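Local coordinates for protein leukotriene A-4 hydrolase (Saccharomyces cerevisiae, PDB 2XQ0) that cleaves di- and tripeptides as a zinc aminopeptidase of the M1 family and, weakly in vitro, hydrolyses epoxides such as leukotriene A4, at residues 1-6 and 432-437; 48-54 and 112-118; 473-477 and 502-506. One frame throughout, in Å; residues are numbered along the deposited sequence.

Contact 1 (1-6 and 432-437); sequences MLPLSI and LDTLYE
L2 lies across the ring of Y436 in an apolar packing contact, without a hydrogen bond between the segments, that holds the start of the modelled chain against helix 428-438 in the peptidase M1 domain. Residues 1-3 drape over one side chain: L2 CA stands over the middle of the Y436 ring, 4.0 Å from its centroid and 6° off the normal, a CH-pi contact. L2 CB covers the same face nearer the rim, 4.0 Å from Y436 CE1. P3, the N-cap of helix 4-9, brings its CD obliquely to the phenol end, 3.3 Å from Y436 OH, while M1 O slants in 3.6 Å from Y436 CD2. L2 holds CG between its backbone N and carbonyl carbon (chi1 46°), which turns CD2 to helix 428-438, 3.7 Å from L432 CB and close beside D433 OD1, an oxygen salt-bridged to R10. In the first turn of helix 4-9, I6 sets CG2 3.9 Å from L432 CD1, the two side chains crossing at about a right angle. The L2 N-H is buried here with no partner in the model. With an alanine at Y436, a gap is likely to open beside L2 and P3, and the D447 carboxylate is likely to lose its hydroxyl partner. Around the pair, D447 of helix 443-447 takes that hydrogen bond, and W451 of helix 451-456 adds a weak one. E452 of the latter helix bonds S5, W451 and L455 pack on L432, and helix 407-420 meets T434 and L435 through F413.

Contact 2 (48-54 and 112-118); sequences GSVTFQL and FTLNIQF
N115 and T51 face each other in an antiparallel strand pair whose seven bridged positions put polar groups on one face and apolar groups on the other. The pairs G48-F118, V50-I116, F52-L114 and L54-F112 each exchange two backbone hydrogen bonds. With CG anti to the backbone N (chi1 -177°), N115 reaches toward strand 48-54, its ND2 donating to T51 OG1 at 2.7 Å, only 3° out of the amide plane, and weakly to S49 OG at 3.3 Å. Q53 folds at chi2 (-66°), bringing OE1 alongside T113, whose OG1 donates to it at 2.7 Å from a position tilted off the carbonyl plane. Between these groups T51 CG2 and T113 CG2 press together at 3.4 Å, closer than two methyls normally pack. On the apolar face F112 offers one face of its ring to L54, whose CB sits 4.1 Å from the ring centroid in a CH-pi contact, and F118 turns the edge of its ring toward V50 N. F52 and L114 run side by side, F52 CD2 4.0 Å from L114 CD2. The pair lies inside the large sheet of the M1 N-terminal domain: strand 28-40 flanks 48-54, strand 74-81 flanks 112-118, and strand 66-69 meets the apolar face through L67 and L69.

Contact 3 (473-477 and 502-506); sequences NVYQL and DIKDF
F506 is the wedge of this contact, its ring pushed from the loop 502-506 against the helix 473-477 beside V474 and L477. The ring is sandwiched: V474 CG2 sits over one face, offset toward the rim and 4.1 Å from F506 CE2, and I503 CA of its own loop lies over the opposite face. A type I turn from I503 to F506, closed by F506 N donating to I503 O at 2.8 Å, folds the loop so that the ring comes back over I503. CG of F506 is anti to its carbonyl carbon (chi1 -76°), and the far end of the ring then reaches the helix backbone, where CZ comes 4.0 Å from V474 CA and meets N473 O obliquely. L477, one turn further along the helix, is the bump that fills the notch between the F506 ring and the I503 side chain. Its CG stands anti to the backbone N (chi1 -173°), extending the branch toward the loop: CD2 touches I503 CG2 at 3.7 Å and F506 CE2 at 4.0 Å, while CD1 lies more loosely 4.1 Å from D502 OD1. The wedge and the branch thus interlock, with V474 and L477 bordering the place the ring occupies. F514 of helix 508-519 packs against V474 and L477, and Y547 against L477 and I503, which ties the contact into the helical C-terminal part characteristic of LTA4 hydrolases. No hydrogen bond or salt bridge joins the segments. D502 uses OD2 to bond the hydroxyl of Y547, and N473 O accepts from L477 N within the helix, so neither supplies a bond between the segments. Cohesion between them therefore probably rests on shape and buried apolar carbon.

How the contacts relate
The three contacts lie far apart, with no touch between them; nearest atoms of contacts 2 and 3 are about 47 Å apart, on opposite sides of the chain's centre. They share no helix or strand. Along the chain, contact 2 is nested within the long loop closed by contact 1, whereas contact 3 follows both. All are partly buried and peripheral. Contact 2, within a sheet, buries the most surface and combines backbone hydrogen bonds with a polar and an apolar face. Contact 1 sets the chain's start and the first turn of helix 4-9 on a helix, contact 3 a loop on a helix; each turns on an aromatic ring, without cross-segment hydrogen bonds, but the ring belongs to the helix 428-438 in 1 and to the loop in 3.

Contact 1 (1-6 and 432-437)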
loop_
_atom_site.group_PDB
_atom_site.type_symbol
_atom_site.label_atom_id
_atom_site.label_comp_id
_atom_site.label_asym_id
_atom_site.label_seq_id
_atom_site.Cartn_x
_atom_site.Cartn_y
_atom_site.Cartn_z
ATOM N N MET A 1 11.702 10.056 29.128
ATOM C CA MET A 1 10.828 10.686 30.110
ATOM C C MET A 1 9.438 10.063 30.087
ATOM O O MET A 1 8.523 10.545 30.754
ATOM C CB MET A 1 10.735 12.190 29.850
ATOM C CG MET A 1 11.971 12.966 30.269
ATOM S SD MET A 1 12.281 14.409 29.240
ATOM C CE MET A 1 12.683 13.624 27.684
ATOM N N LEU A 2 9.297 8.979 29.327
ATOM C CA LEU A 2 8.005 8.324 29.130
ATOM C C LEU A 2 7.557 7.431 30.298
ATOM O O LEU A 2 8.354 7.096 31.177
ATOM C CB LEU A 2 8.008 7.540 27.812
ATOM C CG LEU A 2 9.216 6.662 27.498
ATOM C CD1 LEU A 2 9.225 5.420 28.365
ATOM C CD2 LEU A 2 9.187 6.281 26.035
ATOM N N PRO A 3 6.268 7.052 30.306
ATOM C CA PRO A 3 5.656 6.242 31.370
ATOM C C PRO A 3 6.260 4.840 31.558
ATOM O O PRO A 3 6.951 4.318 30.673
ATOM C CB PRO A 3 4.196 6.125 30.923
ATOM C CG PRO A 3 3.977 7.295 30.032
ATOM C CD PRO A 3 5.270 7.507 29.323
ATOM N N LEU A 4 5.939 4.238 32.704
ATOM C CA LEU A 4 6.518 2.971 33.170
ATOM C C LEU A 4 6.260 1.726 32.303
ATOM O O LEU A 4 7.207 1.044 31.920
ATOM C CB LEU A 4 6.089 2.687 34.616
ATOM C CG LEU A 4 6.611 3.615 35.720
ATOM C CD1 LEU A 4 6.226 5.070 35.459
ATOM C CD2 LEU A 4 6.101 3.169 37.088
ATOM N N SER A 5 5.000 1.402 32.021
ATOM C CA SER A 5 4.710 0.194 31.240
ATOM C C SER A 5 5.364 0.212 29.855
ATOM O O SER A 5 5.744 -0.834 29.328
ATOM C CB SER A 5 3.211 -0.039 31.087
ATOM O OG SER A 5 2.979 -0.886 29.973
ATOM N N ILE A 6 5.470 1.399 29.266
ATOM C CA ILE A 6 6.269 1.591 28.059
ATOM C C ILE A 6 7.741 1.272 28.340
ATOM O O ILE A 6 8.323 0.377 27.725
ATOM C CB ILE A 6 6.158 3.037 27.557
ATOM C CG1 ILE A 6 4.720 3.330 27.110
ATOM C CG2 ILE A 6 7.165 3.295 26.438
ATOM C CD1 ILE A 6 4.130 2.248 26.233
ATOM N N LEU A 432 8.277 7.704 20.858
ATOM C CA LEU A 432 7.771 8.258 22.126
ATOM C C LEU A 432 8.786 9.128 22.862
ATOM O O LEU A 432 8.430 10.186 23.350
ATOM C CB LEU A 432 7.262 7.154 23.058
ATOM C CG LEU A 432 6.082 6.356 22.485
ATOM C CD1 LEU A 432 5.819 5.108 23.306
ATOM C CD2 LEU A 432 4.834 7.206 22.393
ATOM N N ASP A 433 10.039 8.679 22.952
ATOM C CA ASP A 433 11.103 9.509 23.520
ATOM C C ASP A 433 11.155 10.875 22.843
ATOM O O ASP A 433 11.327 11.891 23.495
ATOM C CB ASP A 433 12.475 8.855 23.330
ATOM C CG ASP A 433 12.587 7.519 24.012
ATOM O OD1 ASP A 433 11.819 7.271 24.951
ATOM O OD2 ASP A 433 13.459 6.721 23.613
ATOM N N THR A 434 11.078 10.883 21.521
ATOM C CA THR A 434 11.185 12.126 20.772
ATOM C C THR A 434 10.009 13.047 21.084
ATOM O O THR A 434 10.166 14.270 21.222
ATOM C CB THR A 434 11.221 11.851 19.265
ATOM O OG1 THR A 434 12.335 10.990 18.971
ATOM C CG2 THR A 434 11.353 13.170 18.498
ATOM N N LEU A 435 8.826 12.453 21.183
ATOM C CA LEU A 435 7.633 13.215 21.484
ATOM C C LEU A 435 7.835 13.862 22.847
ATOM O O LEU A 435 7.600 15.059 23.014
ATOM C CB LEU A 435 6.393 12.307 21.439
ATOM C CG LEU A 435 4.992 12.901 21.631
ATOM C CD1 LEU A 435 4.602 13.849 20.493
ATOM C CD2 LEU A 435 3.982 11.782 21.749
ATOM N N TYR A 436 8.308 13.081 23.816
ATOM C CA TYR A 436 8.501 13.606 25.170
ATOM C C TYR A 436 9.622 14.651 25.259
ATOM O O TYR A 436 9.473 15.653 25.941
ATOM C CB TYR A 436 8.721 12.484 26.189
ATOM C CG TYR A 436 7.443 11.923 26.783
ATOM C CD1 TYR A 436 6.670 10.998 26.088
ATOM C CD2 TYR A 436 7.014 12.318 28.046
ATOM C CE1 TYR A 436 5.506 10.483 26.640
ATOM C CE2 TYR A 436 5.850 11.816 28.602
ATOM C CZ TYR A 436 5.101 10.902 27.898
ATOM O OH TYR A 436 3.953 10.397 28.460
ATOM N N GLU A 437 10.730 14.435 24.559
ATOM C CA GLU A 437 11.800 15.428 24.572
ATOM C C GLU A 437 11.338 16.754 23.950
ATOM O O GLU A 437 11.778 17.832 24.361
ATOM C CB GLU A 437 13.045 14.910 23.847
ATOM C CG GLU A 437 13.644 13.648 24.441
ATOM C CD GLU A 437 14.508 12.887 23.442
ATOM O OE1 GLU A 437 14.520 13.262 22.246
ATOM O OE2 GLU A 437 15.169 11.908 23.855
#

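Contact 2 (48-54 and 112-118)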
loop_
_atom_site.group_PDB
_atom_site.type_symbol
_atom_site.label_atom_id
_atom_site.label_comp_id
_atom_site.label_asym_id
_atom_site.label_seq_id
_atom_site.Cartn_x
_atom_site.Cartn_y
_atom_site.Cartn_z
ATOM N N GLY A 48 22.088 -11.852 -12.773
ATOM C CA GLY A 48 23.182 -10.909 -12.747
ATOM C C GLY A 48 23.835 -10.995 -11.403
ATOM O O GLY A 48 23.979 -12.083 -10.837
ATOM N N SER A 49 24.228 -9.853 -10.867
ATOM C CA SER A 49 24.936 -9.892 -9.611
ATOM C C SER A 49 24.632 -8.661 -8.777
ATOM O O SER A 49 24.272 -7.618 -9.305
ATOM C CB SER A 49 26.433 -10.010 -9.865
ATOM O OG SER A 49 26.969 -8.765 -10.261
ATOM N N VAL A 50 24.758 -8.809 -7.464
ATOM C CA VAL A 50 24.636 -7.699 -6.548
ATOM C C VAL A 50 25.966 -7.524 -5.851
ATOM O O VAL A 50 26.614 -8.502 -5.450
ATOM C CB VAL A 50 23.492 -7.878 -5.511
ATOM C CG1 VAL A 50 23.597 -9.212 -4.756
ATOM C CG2 VAL A 50 23.481 -6.705 -4.517
ATOM N N THR A 51 26.400 -6.278 -5.743
ATOM C CA THR A 51 27.653 -5.986 -5.059
ATOM C C THR A 51 27.370 -5.059 -3.882
ATOM O O THR A 51 26.766 -4.009 -4.050
ATOM C CB THR A 51 28.666 -5.302 -6.004
ATOM O OG1 THR A 51 28.825 -6.082 -7.191
ATOM C CG2 THR A 51 30.013 -5.143 -5.321
ATOM N N PHE A 52 27.797 -5.468 -2.696
ATOM C CA PHE A 52 27.685 -4.662 -1.487
ATOM C C PHE A 52 29.064 -4.181 -1.060
ATOM O O PHE A 52 30.037 -4.960 -1.046
ATOM C CB PHE A 52 27.132 -5.490 -0.331
ATOM C CG PHE A 52 25.764 -6.058 -0.580
ATOM C CD1 PHE A 52 24.634 -5.270 -0.440
ATOM C CD2 PHE A 52 25.606 -7.392 -0.920
ATOM C CE1 PHE A 52 23.380 -5.800 -0.641
ATOM C CE2 PHE A 52 24.354 -7.922 -1.138
ATOM C CZ PHE A 52 23.240 -7.123 -0.999
ATOM N N GLN A 53 29.149 -2.917 -0.676
ATOM C CA GLN A 53 30.304 -2.431 0.056
ATOM C C GLN A 53 29.878 -2.524 1.515
ATOM O O GLN A 53 28.890 -1.905 1.919
ATOM C CB GLN A 53 30.628 -0.981 -0.302
ATOM C CG GLN A 53 30.766 -0.698 -1.781
ATOM C CD GLN A 53 31.944 -1.403 -2.386
ATOM O OE1 GLN A 53 32.947 -1.654 -1.710
ATOM N NE2 GLN A 53 31.839 -1.733 -3.670
ATOM N N LEU A 54 30.601 -3.319 2.295
ATOM C CA LEU A 54 30.214 -3.577 3.681
ATOM C C LEU A 54 31.294 -3.190 4.677
ATOM O O LEU A 54 32.472 -3.077 4.323
ATOM C CB LEU A 54 29.871 -5.055 3.875
ATOM C CG LEU A 54 28.762 -5.665 3.025
ATOM C CD1 LEU A 54 28.567 -7.132 3.411
ATOM C CD2 LEU A 54 27.472 -4.876 3.191
ATOM N N PHE A 112 35.028 -4.203 3.194
ATOM C CA PHE A 112 35.207 -5.192 2.136
ATOM C C PHE A 112 34.073 -5.142 1.118
ATOM O O PHE A 112 33.019 -4.545 1.364
ATOM C CB PHE A 112 35.393 -6.604 2.722
ATOM C CG PHE A 112 34.166 -7.153 3.435
ATOM C CD1 PHE A 112 33.297 -8.017 2.783
ATOM C CD2 PHE A 112 33.900 -6.823 4.757
ATOM C CE1 PHE A 112 32.183 -8.546 3.429
ATOM C CE2 PHE A 112 32.781 -7.345 5.417
ATOM C CZ PHE A 112 31.916 -8.208 4.747
ATOM N N THR A 113 34.315 -5.744 -0.040
ATOM C CA THR A 113 33.326 -5.796 -1.099
ATOM C C THR A 113 32.826 -7.223 -1.248
ATOM O O THR A 113 33.624 -8.177 -1.256
ATOM C CB THR A 113 33.927 -5.318 -2.421
ATOM O OG1 THR A 113 34.317 -3.946 -2.291
ATOM C CG2 THR A 113 32.920 -5.444 -3.550
ATOM N N LEU A 114 31.503 -7.360 -1.347
ATOM C CA LEU A 114 30.846 -8.659 -1.485
ATOM C C LEU A 114 30.051 -8.725 -2.785
ATOM O O LEU A 114 29.138 -7.924 -2.998
ATOM C CB LEU A 114 29.917 -8.899 -0.301
ATOM C CG LEU A 114 28.948 -10.070 -0.465
ATOM C CD1 LEU A 114 29.709 -11.373 -0.633
ATOM C CD2 LEU A 114 27.999 -10.147 0.709
ATOM N N ASN A 115 30.408 -9.662 -3.661
ATOM C CA ASN A 115 29.679 -9.850 -4.909
ATOM C C ASN A 115 29.021 -11.226 -4.968
ATOM O O ASN A 115 29.660 -12.253 -4.731
ATOM C CB ASN A 115 30.596 -9.652 -6.121
ATOM C CG ASN A 115 29.852 -9.778 -7.448
ATOM O OD1 ASN A 115 29.795 -10.853 -8.043
ATOM N ND2 ASN A 115 29.286 -8.683 -7.912
ATOM N N ILE A 116 27.732 -11.246 -5.278
ATOM C CA ILE A 116 27.004 -12.503 -5.416
ATOM C C ILE A 116 26.315 -12.562 -6.773
ATOM O O ILE A 116 25.489 -11.703 -7.093
ATOM C CB ILE A 116 25.922 -12.622 -4.348
ATOM C CG1 ILE A 116 26.515 -12.377 -2.952
ATOM C CG2 ILE A 116 25.213 -13.970 -4.452
ATOM C CD1 ILE A 116 25.484 -12.023 -1.916
ATOM N N GLN A 117 26.636 -13.581 -7.556
ATOM C CA GLN A 117 25.947 -13.815 -8.816
ATOM C C GLN A 117 24.777 -14.730 -8.565
ATOM O O GLN A 117 24.893 -15.722 -7.850
ATOM C CB GLN A 117 26.869 -14.470 -9.840
ATOM C CG GLN A 117 27.990 -13.588 -10.323
ATOM C CD GLN A 117 28.985 -14.361 -11.148
ATOM O OE1 GLN A 117 28.614 -15.036 -12.111
ATOM N NE2 GLN A 117 30.254 -14.288 -10.767
ATOM N N PHE A 118 23.649 -14.410 -9.177
ATOM C CA PHE A 118 22.447 -15.170 -8.920
ATOM C C PHE A 118 21.488 -15.003 -10.081
ATOM O O PHE A 118 21.697 -14.149 -10.952
ATOM C CB PHE A 118 21.783 -14.649 -7.635
ATOM C CG PHE A 118 21.224 -13.268 -7.779
ATOM C CD1 PHE A 118 22.042 -12.155 -7.650
ATOM C CD2 PHE A 118 19.889 -13.079 -8.073
ATOM C CE1 PHE A 118 21.527 -10.884 -7.800
ATOM C CE2 PHE A 118 19.380 -11.824 -8.229
ATOM C CZ PHE A 118 20.202 -10.718 -8.101
HETATM O O HOH W 1 34.053 -1.230 1.330
#

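Contact 3 (473-477 and 502-506)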
loop_
_atom_site.group_PDB
_atom_site.type_symbol
_atom_site.label_atom_id
_atom_site.label_comp_id
_atom_site.label_asym_id
_atom_site.label_seq_id
_atom_site.Cartn_x
_atom_site.Cartn_y
_atom_site.Cartn_z
ATOM N N ASN A 473 -25.670 14.421 4.158
ATOM C CA ASN A 473 -26.489 14.314 2.953
ATOM C C ASN A 473 -26.556 12.867 2.442
ATOM O O ASN A 473 -27.622 12.367 2.058
ATOM C CB ASN A 473 -25.863 15.206 1.889
ATOM C CG ASN A 473 -24.336 15.281 2.028
ATOM O OD1 ASN A 473 -23.624 14.318 1.723
ATOM N ND2 ASN A 473 -23.835 16.418 2.514
ATOM N N VAL A 474 -25.413 12.189 2.471
ATOM C CA VAL A 474 -25.323 10.809 2.009
ATOM C C VAL A 474 -26.136 9.892 2.887
ATOM O O VAL A 474 -26.962 9.117 2.406
ATOM C CB VAL A 474 -23.865 10.334 2.020
ATOM C CG1 VAL A 474 -23.782 8.852 1.705
ATOM C CG2 VAL A 474 -23.051 11.159 1.022
ATOM N N TYR A 475 -25.907 9.989 4.190
ATOM C CA TYR A 475 -26.663 9.200 5.150
ATOM C C TYR A 475 -28.167 9.455 5.040
ATOM O O TYR A 475 -28.964 8.518 5.060
ATOM C CB TYR A 475 -26.171 9.490 6.571
ATOM C CG TYR A 475 -24.781 8.950 6.850
ATOM C CD1 TYR A 475 -24.394 7.709 6.378
ATOM C CD2 TYR A 475 -23.864 9.681 7.596
ATOM C CE1 TYR A 475 -23.121 7.209 6.637
ATOM C CE2 TYR A 475 -22.592 9.188 7.860
ATOM C CZ TYR A 475 -22.227 7.956 7.380
ATOM O OH TYR A 475 -20.962 7.463 7.646
ATOM N N GLN A 476 -28.566 10.716 4.933
ATOM C CA GLN A 476 -29.987 11.021 4.769
ATOM C C GLN A 476 -30.627 10.317 3.572
ATOM O O GLN A 476 -31.700 9.744 3.697
ATOM C CB GLN A 476 -30.228 12.521 4.688
ATOM C CG GLN A 476 -29.929 13.236 5.986
ATOM C CD GLN A 476 -30.079 14.733 5.861
ATOM O OE1 GLN A 476 -30.887 15.221 5.067
ATOM N NE2 GLN A 476 -29.304 15.475 6.646
ATOM N N LEU A 477 -29.971 10.362 2.419
ATOM C CA LEU A 477 -30.524 9.747 1.222
ATOM C C LEU A 477 -30.636 8.241 1.369
ATOM O O LEU A 477 -31.677 7.668 1.047
ATOM C CB LEU A 477 -29.695 10.085 -0.016
ATOM C CG LEU A 477 -30.289 9.626 -1.351
ATOM C CD1 LEU A 477 -31.628 10.334 -1.602
ATOM C CD2 LEU A 477 -29.317 9.898 -2.485
ATOM N N ASP A 502 -30.699 14.451 -6.891
ATOM C CA ASP A 502 -30.316 14.297 -5.485
ATOM C C ASP A 502 -28.877 13.832 -5.282
ATOM O O ASP A 502 -28.336 13.963 -4.187
ATOM C CB ASP A 502 -31.328 13.474 -4.663
ATOM C CG ASP A 502 -31.808 12.238 -5.381
ATOM O OD1 ASP A 502 -32.988 11.839 -5.194
ATOM O OD2 ASP A 502 -30.997 11.667 -6.130
ATOM N N ILE A 503 -28.246 13.329 -6.339
ATOM C CA ILE A 503 -26.834 12.969 -6.245
ATOM C C ILE A 503 -25.947 13.838 -7.131
ATOM O O ILE A 503 -24.737 13.637 -7.194
ATOM C CB ILE A 503 -26.590 11.487 -6.557
ATOM C CG1 ILE A 503 -26.875 11.191 -8.034
ATOM C CG2 ILE A 503 -27.439 10.608 -5.634
ATOM C CD1 ILE A 503 -26.572 9.752 -8.430
ATOM N N LYS A 504 -26.558 14.808 -7.801
ATOM C CA LYS A 504 -25.828 15.753 -8.642
ATOM C C LYS A 504 -24.615 16.359 -7.938
ATOM O O LYS A 504 -23.619 16.670 -8.583
ATOM C CB LYS A 504 -26.758 16.874 -9.130
ATOM C CG LYS A 504 -26.027 18.079 -9.723
ATOM C CD LYS A 504 -26.972 19.243 -10.016
ATOM C CE LYS A 504 -27.848 18.973 -11.232
ATOM N NZ LYS A 504 -28.758 20.118 -11.533
ATOM N N ASP A 505 -24.702 16.532 -6.621
ATOM C CA ASP A 505 -23.604 17.116 -5.848
ATOM C C ASP A 505 -22.724 16.082 -5.118
ATOM O O ASP A 505 -21.822 16.443 -4.362
ATOM C CB ASP A 505 -24.139 18.155 -4.853
ATOM C CG ASP A 505 -24.634 19.423 -5.539
ATOM O OD1 ASP A 505 -25.862 19.559 -5.745
ATOM O OD2 ASP A 505 -23.795 20.289 -5.869
ATOM N N PHE A 506 -22.982 14.798 -5.341
ATOM C CA PHE A 506 -22.186 13.753 -4.705
ATOM C C PHE A 506 -20.898 13.520 -5.501
ATOM O O PHE A 506 -20.959 13.134 -6.665
ATOM C CB PHE A 506 -22.963 12.433 -4.654
ATOM C CG PHE A 506 -24.043 12.369 -3.590
ATOM C CD1 PHE A 506 -24.564 13.512 -3.014
ATOM C CD2 PHE A 506 -24.541 11.141 -3.187
ATOM C CE1 PHE A 506 -25.566 13.427 -2.041
ATOM C CE2 PHE A 506 -25.530 11.046 -2.236
ATOM C CZ PHE A 506 -26.052 12.185 -1.664
#